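Local coordinates for extracellular solute-binding protein family 1 (Pseudothermotoga lettingae, PDB 5CI5) that binds alpha-D-tagatose and probably serves as the extracellular solute-binding component of an ABC transporter for sugar uptake, at residues E164-D167 and A168-I172; T385-Q388 and R389-G393; T122-K126 and K127-G131. One frame throughout, in Å; residues are numbered along the deposited sequence.

Interaction 1 (E164-D167 and A168-I172); sequences ELLD and AALKI
Lys171 reaches back to Asp167, one turn earlier in helix 162-172, and the two side chains close an i, i+4 salt bridge. The lysine begins low against the helix: CB and then CG pass the backbone carbonyl of its partner, Lys171 CG lying 3.2 Å from Asp167 O. Beyond CG the chain is extended. Its next atoms leave the carbonyl for the carboxylate, so that Lys171 CE comes within 3.0 Å of Asp167 OD2 and Lys171 NZ ends 2.6 Å from it. The ammonium uses the syn lone pair of that oxygen, on the side of OD1. With Asp167 CG anti to the backbone N (chi1 -167°) the carboxylate stands out from the helix, and the lysine spans the turn to meet it. The backbone of the same pair is joined as well, Lys171 N to Asp167 O at 3.0 Å. Next to this polar ridge, Leu166 and Leu170 run side by side, Leu166 CD1 lying 3.8 Å from Leu170 CD1. On the buried flank, Leu165, Ala168 and Ala169 pack on Met261 of strand 261-264. With these three turned to the strand and the ion pair on the outer side, this is an amphipathic surface helix, its exposed side also carrying Leu170.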
loop_
_atom_site.group_PDB
_atom_site.type_symbol
_atom_site.label_atom_id
_atom_site.label_comp_id
_atom_site.label_asym_id
_atom_site.label_seq_id
_atom_site.Cartn_x
_atom_site.Cartn_y
_atom_site.Cartn_z
ATOM N N GLU A 164 -9.556 -22.904 1.928
ATOM C CA GLU A 164 -8.267 -23.410 1.459
ATOM C C GLU A 164 -7.115 -22.670 2.139
ATOM O O GLU A 164 -6.097 -23.279 2.472
ATOM C CB GLU A 164 -8.175 -23.293 -0.063
ATOM C CG GLU A 164 -9.113 -24.266 -0.764
ATOM C CD GLU A 164 -9.231 -24.027 -2.266
ATOM O OE1 GLU A 164 -8.641 -23.064 -2.787
ATOM O OE2 GLU A 164 -9.938 -24.816 -2.925
ATOM N N LEU A 165 -7.296 -21.376 2.396
ATOM C CA LEU A 165 -6.254 -20.579 3.049
ATOM C C LEU A 165 -6.012 -21.130 4.435
ATOM O O LEU A 165 -4.878 -21.319 4.863
ATOM C CB LEU A 165 -6.650 -19.098 3.121
ATOM C CG LEU A 165 -5.821 -18.179 4.027
ATOM C CD1 LEU A 165 -4.404 -18.182 3.547
ATOM C CD2 LEU A 165 -6.409 -16.782 3.996
ATOM N N LEU A 166 -7.096 -21.386 5.144
ATOM C CA LEU A 166 -6.980 -21.896 6.516
ATOM C C LEU A 166 -6.286 -23.244 6.532
ATOM O O LEU A 166 -5.394 -23.508 7.364
ATOM C CB LEU A 166 -8.357 -22.021 7.152
ATOM C CG LEU A 166 -8.422 -22.573 8.571
ATOM C CD1 LEU A 166 -7.557 -21.734 9.496
ATOM C CD2 LEU A 166 -9.841 -22.630 9.082
ATOM N N ASP A 167 -6.708 -24.119 5.621
ATOM C CA ASP A 167 -6.140 -25.463 5.562
ATOM C C ASP A 167 -4.637 -25.396 5.284
ATOM O O ASP A 167 -3.842 -26.035 5.994
ATOM C CB ASP A 167 -6.860 -26.311 4.510
ATOM C CG ASP A 167 -6.526 -27.792 4.640
ATOM O OD1 ASP A 167 -7.003 -28.438 5.598
ATOM O OD2 ASP A 167 -5.769 -28.294 3.800
ATOM N N ALA A 168 -4.232 -24.579 4.314
ATOM C CA ALA A 168 -2.820 -24.470 3.971
ATOM C C ALA A 168 -2.025 -23.845 5.116
ATOM O O ALA A 168 -0.932 -24.309 5.434
ATOM C CB ALA A 168 -2.634 -23.666 2.711
ATOM N N ALA A 169 -2.563 -22.773 5.706
ATOM C CA ALA A 169 -1.894 -22.115 6.830
ATOM C C ALA A 169 -1.695 -23.080 8.017
ATOM O O ALA A 169 -0.635 -23.106 8.631
ATOM C CB ALA A 169 -2.653 -20.900 7.274
ATOM N N LEU A 170 -2.707 -23.877 8.332
ATOM C CA LEU A 170 -2.574 -24.828 9.441
ATOM C C LEU A 170 -1.549 -25.914 9.130
ATOM O O LEU A 170 -0.781 -26.324 10.003
ATOM C CB LEU A 170 -3.932 -25.459 9.757
ATOM C CG LEU A 170 -4.894 -24.571 10.532
ATOM C CD1 LEU A 170 -6.301 -25.191 10.531
ATOM C CD2 LEU A 170 -4.423 -24.333 11.962
ATOM N N LYS A 171 -1.514 -26.362 7.884
ATOM C CA LYS A 171 -0.609 -27.429 7.463
ATOM C C LYS A 171 0.861 -26.994 7.490
ATOM O O LYS A 171 1.757 -27.783 7.797
ATOM C CB LYS A 171 -0.999 -27.901 6.068
ATOM C CG LYS A 171 -2.215 -28.829 6.085
ATOM C CD LYS A 171 -2.617 -29.247 4.684
ATOM C CE LYS A 171 -3.746 -30.272 4.720
ATOM N NZ LYS A 171 -4.343 -30.471 3.366
ATOM N N ILE A 172 1.106 -25.731 7.176
ATOM C CA ILE A 172 2.461 -25.194 7.147
ATOM C C ILE A 172 2.998 -24.809 8.525
ATOM O O ILE A 172 4.205 -24.961 8.824
ATOM C CB ILE A 172 2.504 -23.957 6.212
ATOM C CG1 ILE A 172 2.331 -24.388 4.755
ATOM C CG2 ILE A 172 3.801 -23.188 6.371
ATOM C CD1 ILE A 172 1.920 -23.250 3.804
#

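Interaction 2 (T385-Q388 and R389-G393); sequences TMVQ and RVLLG
Four successive i, i+4 backbone hydrogen bonds bind Thr385-Gln388 to Arg389-Leu392 in the last turns of helix 376-391. Three are of ordinary length, among them Leu392 N to Gln388 O at 2.8 Å, while Val390 N to Met386 O is stretched to 3.3 Å. Gly393 then leaves the helix with positive phi (78°) in a Schellman motif, its N bonded to Val390 O at 3.0 Å. The same Val390 carbonyl also accepts Lys234 NZ from helix 220-234.

Apolar contacts follow the i, i+4 spacing too. Val387 and Leu391 run alongside each other, one turn apart, with Val387 CG1 3.8 Å from Leu391 CD1; this branch of the valine stands anti to its own backbone nitrogen (chi1 172°), which brings it beside the leucine. Together they face helix 220-234. Thr385 CG2 likewise runs alongside the arginine stem, 3.9 Å from Arg389 CG. Met386, present as selenomethionine, and Val390 pack on Ala400 of helix 397-413, Val390 also touching Thr230 of helix 220-234.

Polar side-chain ends find partners beyond these two turns. Past CG, Arg389 bends away from Thr385, and its NH1 makes a long, weak ion pair with Glu394.

The chemistry implies a helix end held by its backbone and by apolar packing against three neighbouring helices, 190-202, 220-234 and 397-413. Its polar side chains divide their roles: Thr385 OG1 turns back on its own helix at Glu381 O, while Gln388 NE2 reaches out to Gly186 O.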
loop_
_atom_site.group_PDB
_atom_site.type_symbol
_atom_site.label_atom_id
_atom_site.label_comp_id
_atom_site.label_asym_id
_atom_site.label_seq_id
_atom_site.Cartn_x
_atom_site.Cartn_y
_atom_site.Cartn_z
ATOM N N THR A 385 -7.572 0.241 15.683
ATOM C CA THR A 385 -7.908 0.044 17.082
ATOM C C THR A 385 -8.877 -1.137 17.268
ATOM O O THR A 385 -8.706 -1.964 18.154
ATOM C CB THR A 385 -8.498 1.343 17.666
ATOM O OG1 THR A 385 -7.493 2.369 17.639
ATOM C CG2 THR A 385 -8.994 1.130 19.112
HETATM N N MSE A 386 -9.863 -1.222 16.389
HETATM C CA MSE A 386 -10.826 -2.315 16.373
HETATM C C MSE A 386 -10.100 -3.667 16.352
HETATM O O MSE A 386 -10.327 -4.547 17.216
HETATM C CB MSE A 386 -11.738 -2.159 15.157
HETATM C CG MSE A 386 -12.782 -3.220 15.037
HETATM SE SE MSE A 386 -13.703 -3.098 13.359
HETATM C CE MSE A 386 -12.239 -3.595 12.185
ATOM N N VAL A 387 -9.201 -3.831 15.382
ATOM C CA VAL A 387 -8.491 -5.091 15.237
ATOM C C VAL A 387 -7.632 -5.354 16.468
ATOM O O VAL A 387 -7.628 -6.482 17.006
ATOM C CB VAL A 387 -7.628 -5.087 13.968
ATOM C CG1 VAL A 387 -6.718 -6.317 13.908
ATOM C CG2 VAL A 387 -8.521 -5.024 12.746
ATOM N N GLN A 388 -6.915 -4.338 16.930
ATOM C CA GLN A 388 -6.015 -4.539 18.063
ATOM C C GLN A 388 -6.753 -4.951 19.319
ATOM O O GLN A 388 -6.285 -5.833 20.047
ATOM C CB GLN A 388 -5.209 -3.279 18.398
ATOM C CG GLN A 388 -4.062 -3.020 17.536
ATOM C CD GLN A 388 -2.836 -2.543 18.331
ATOM O OE1 GLN A 388 -2.952 -1.840 19.356
ATOM N NE2 GLN A 388 -1.664 -2.944 17.873
ATOM N N ARG A 389 -7.905 -4.344 19.575
ATOM C CA ARG A 389 -8.623 -4.582 20.824
ATOM C C ARG A 389 -9.141 -6.015 20.837
ATOM O O ARG A 389 -9.216 -6.644 21.883
ATOM C CB ARG A 389 -9.751 -3.561 21.001
ATOM C CG ARG A 389 -9.244 -2.134 21.289
ATOM C CD ARG A 389 -9.442 -1.721 22.742
ATOM N NE ARG A 389 -10.608 -0.873 22.919
ATOM C CZ ARG A 389 -11.230 -0.697 24.080
ATOM N NH1 ARG A 389 -10.801 -1.313 25.178
ATOM N NH2 ARG A 389 -12.283 0.097 24.141
ATOM N N VAL A 390 -9.482 -6.543 19.669
ATOM C CA VAL A 390 -9.864 -7.944 19.581
ATOM C C VAL A 390 -8.646 -8.839 19.830
ATOM O O VAL A 390 -8.717 -9.793 20.622
ATOM C CB VAL A 390 -10.508 -8.267 18.215
ATOM C CG1 VAL A 390 -10.705 -9.771 18.064
ATOM C CG2 VAL A 390 -11.803 -7.524 18.089
ATOM N N LEU A 391 -7.523 -8.533 19.181
ATOM C CA LEU A 391 -6.320 -9.345 19.320
ATOM C C LEU A 391 -5.850 -9.376 20.779
ATOM O O LEU A 391 -5.360 -10.394 21.247
ATOM C CB LEU A 391 -5.198 -8.804 18.428
ATOM C CG LEU A 391 -5.430 -8.963 16.931
ATOM C CD1 LEU A 391 -4.327 -8.251 16.151
ATOM C CD2 LEU A 391 -5.470 -10.426 16.549
ATOM N N LEU A 392 -6.029 -8.258 21.473
ATOM C CA LEU A 392 -5.587 -8.113 22.857
ATOM C C LEU A 392 -6.565 -8.728 23.838
ATOM O O LEU A 392 -6.254 -8.847 25.034
ATOM C CB LEU A 392 -5.392 -6.640 23.203
ATOM C CG LEU A 392 -4.239 -5.884 22.534
ATOM C CD1 LEU A 392 -4.438 -4.382 22.646
ATOM C CD2 LEU A 392 -2.926 -6.310 23.167
ATOM N N GLY A 393 -7.740 -9.112 23.346
ATOM C CA GLY A 393 -8.754 -9.740 24.182
ATOM C C GLY A 393 -9.505 -8.738 25.043
ATOM O O GLY A 393 -10.178 -9.114 26.021
#

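Interaction 3 (T122-K126 and K127-G131); sequences TVTYK and KIRYG
Val123 and Tyr130 bracket a tight beta hairpin, in which strand 124-125 turns back through a type I' turn, Tyr125 to Ile128, into strand 128-138. Three backbone hydrogen bonds hold it. Tyr130 N gives an almost straight bond to Val123 O (2.9 Å, 175° at the hydrogen). Tyr125 and Ile128 form a hydrogen-bonded pair, with Tyr125 N to Ile128 O at 2.9 Å. The return bond, Ile128 N to Tyr125 O, is bent by the turn: the donor stands 56° out of the carbonyl plane and misses the lone pairs. Ile128 O takes a second, weaker approach from Thr124 CA, at 3.3 Å. Lys126 and Lys127, both with positive phi, make the corner.

Thr124 and Arg129, the non-hydrogen-bonded pair, share one face. Their polar ends are satisfied elsewhere: Thr124 OG1 bonds to Trp120 O, while Arg129 pairs through NE with Glu103 and makes a cation-pi contact with Trp120. Between themselves they meet through Thr124 OG1 and Arg129 CG, 3.6 Å apart. Gly131 is less well supplied, its N and O both buried without a partner in the model; the nearest side-chain atom across the hairpin is Val123 CG2, 3.4 Å from Gly131 O.

Farther along, strand 128-138 carries Tyr135 and Asp137 into the tagatose pocket. On the face of Tyr125 and Ile128, the side chain of Tyr125 crosses that of Tyr130 at a slant, and both touch Ala94 of helix 89-95. There Tyr130 turns its ring edge to the hairpin backbone, and Tyr125 O lies in the ring plane, 3.9 Å from Tyr130 CE1.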
loop_
_atom_site.group_PDB
_atom_site.type_symbol
_atom_site.label_atom_id
_atom_site.label_comp_id
_atom_site.label_asym_id
_atom_site.label_seq_id
_atom_site.Cartn_x
_atom_site.Cartn_y
_atom_site.Cartn_z
ATOM N N THR A 122 -7.854 9.172 -6.660
ATOM C CA THR A 122 -7.134 9.072 -5.398
ATOM C C THR A 122 -6.372 10.340 -5.025
ATOM O O THR A 122 -5.984 10.499 -3.858
ATOM C CB THR A 122 -6.110 7.907 -5.399
ATOM O OG1 THR A 122 -4.959 8.250 -6.189
ATOM C CG2 THR A 122 -6.729 6.611 -5.933
ATOM N N VAL A 123 -6.151 11.230 -5.999
ATOM C CA VAL A 123 -5.387 12.458 -5.773
ATOM C C VAL A 123 -6.213 13.702 -6.111
ATOM O O VAL A 123 -5.641 14.797 -6.307
ATOM C CB VAL A 123 -4.069 12.485 -6.587
ATOM C CG1 VAL A 123 -3.103 11.402 -6.108
ATOM C CG2 VAL A 123 -4.334 12.343 -8.102
ATOM N N THR A 124 -7.540 13.533 -6.134
ATOM C CA THR A 124 -8.469 14.587 -6.514
ATOM C C THR A 124 -9.274 15.083 -5.310
ATOM O O THR A 124 -9.739 14.296 -4.471
ATOM C CB THR A 124 -9.415 14.096 -7.642
ATOM O OG1 THR A 124 -8.650 13.802 -8.811
ATOM C CG2 THR A 124 -10.454 15.154 -8.001
ATOM N N TYR A 125 -9.385 16.406 -5.215
ATOM C CA TYR A 125 -10.227 17.058 -4.214
ATOM C C TYR A 125 -11.078 18.095 -4.961
ATOM O O TYR A 125 -10.538 18.977 -5.630
ATOM C CB TYR A 125 -9.363 17.713 -3.109
ATOM C CG TYR A 125 -10.160 18.563 -2.161
ATOM C CD1 TYR A 125 -10.983 17.976 -1.206
ATOM C CD2 TYR A 125 -10.126 19.967 -2.235
ATOM C CE1 TYR A 125 -11.752 18.757 -0.337
ATOM C CE2 TYR A 125 -10.892 20.754 -1.376
ATOM C CZ TYR A 125 -11.722 20.130 -0.433
ATOM O OH TYR A 125 -12.512 20.843 0.454
ATOM N N LYS A 126 -12.397 17.969 -4.877
ATOM C CA LYS A 126 -13.323 18.894 -5.577
ATOM C C LYS A 126 -12.936 19.105 -7.048
ATOM O O LYS A 126 -12.877 20.231 -7.563
ATOM C CB LYS A 126 -13.413 20.235 -4.843
ATOM C CG LYS A 126 -13.778 20.127 -3.386
ATOM C CD LYS A 126 -15.055 19.349 -3.136
ATOM C CE LYS A 126 -15.466 19.351 -1.662
ATOM N NZ LYS A 126 -16.645 18.440 -1.441
ATOM N N LYS A 127 -12.682 17.983 -7.711
ATOM C CA LYS A 127 -12.398 17.894 -9.147
ATOM C C LYS A 127 -11.084 18.539 -9.545
ATOM O O LYS A 127 -10.836 18.790 -10.715
ATOM C CB LYS A 127 -13.560 18.491 -9.947
ATOM C CG LYS A 127 -14.887 17.866 -9.599
ATOM C CD LYS A 127 -14.914 16.392 -9.937
ATOM C CE LYS A 127 -16.270 15.791 -9.591
ATOM N NZ LYS A 127 -16.391 14.397 -10.078
ATOM N N ILE A 128 -10.224 18.787 -8.566
ATOM C CA ILE A 128 -8.904 19.314 -8.850
ATOM C C ILE A 128 -7.856 18.283 -8.445
ATOM O O ILE A 128 -7.940 17.702 -7.368
ATOM C CB ILE A 128 -8.682 20.633 -8.127
ATOM C CG1 ILE A 128 -9.685 21.679 -8.652
ATOM C CG2 ILE A 128 -7.264 21.153 -8.331
ATOM C CD1 ILE A 128 -9.909 22.760 -7.736
ATOM N N ARG A 129 -6.897 18.037 -9.336
ATOM C CA ARG A 129 -5.813 17.109 -9.022
ATOM C C ARG A 129 -4.707 17.833 -8.268
ATOM O O ARG A 129 -4.216 18.877 -8.718
ATOM C CB ARG A 129 -5.294 16.475 -10.312
ATOM C CG ARG A 129 -6.302 15.491 -10.916
ATOM C CD ARG A 129 -5.908 14.984 -12.293
ATOM N NE ARG A 129 -6.028 16.015 -13.311
ATOM C CZ ARG A 129 -5.857 15.800 -14.612
ATOM N NH1 ARG A 129 -5.558 14.595 -15.065
ATOM N NH2 ARG A 129 -5.989 16.798 -15.455
ATOM N N TYR A 130 -4.309 17.240 -7.138
ATOM C CA TYR A 130 -3.289 17.785 -6.247
ATOM C C TYR A 130 -2.085 16.867 -6.068
ATOM O O TYR A 130 -1.250 17.106 -5.181
ATOM C CB TYR A 130 -3.903 18.049 -4.873
ATOM C CG TYR A 130 -4.787 19.291 -4.810
ATOM C CD1 TYR A 130 -6.160 19.199 -4.951
ATOM C CD2 TYR A 130 -4.235 20.546 -4.605
ATOM C CE1 TYR A 130 -6.967 20.317 -4.889
ATOM C CE2 TYR A 130 -5.028 21.670 -4.536
ATOM C CZ TYR A 130 -6.396 21.550 -4.676
ATOM O OH TYR A 130 -7.192 22.682 -4.593
ATOM N N GLY A 131 -1.999 15.800 -6.863
ATOM C CA GLY A 131 -0.833 14.950 -6.855
ATOM C C GLY A 131 -0.610 14.242 -8.168
ATOM O O GLY A 131 -1.533 14.091 -8.993
#

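In the fold
All three contacts are local and partly buried, and they lie on separate elements. Interactions 1 and 2 are helical, with centres 23 Å apart, yet their surroundings differ: 164-172 sets one flank on a strand and puts an ion pair on its exposed side, whereas 385-393 is lodged among helices and finds partners for its polar groups in other parts of the chain. Interaction 3 is the beta counterpart, a hairpin whose bonds link two strands instead of successive turns. It sits across the chain's centre from interaction 1, about 42 Å between centres. Its second strand leads on to pocket residues, and on the first arm the side chain of Val123 lies about 10 Å from the bound tagatose.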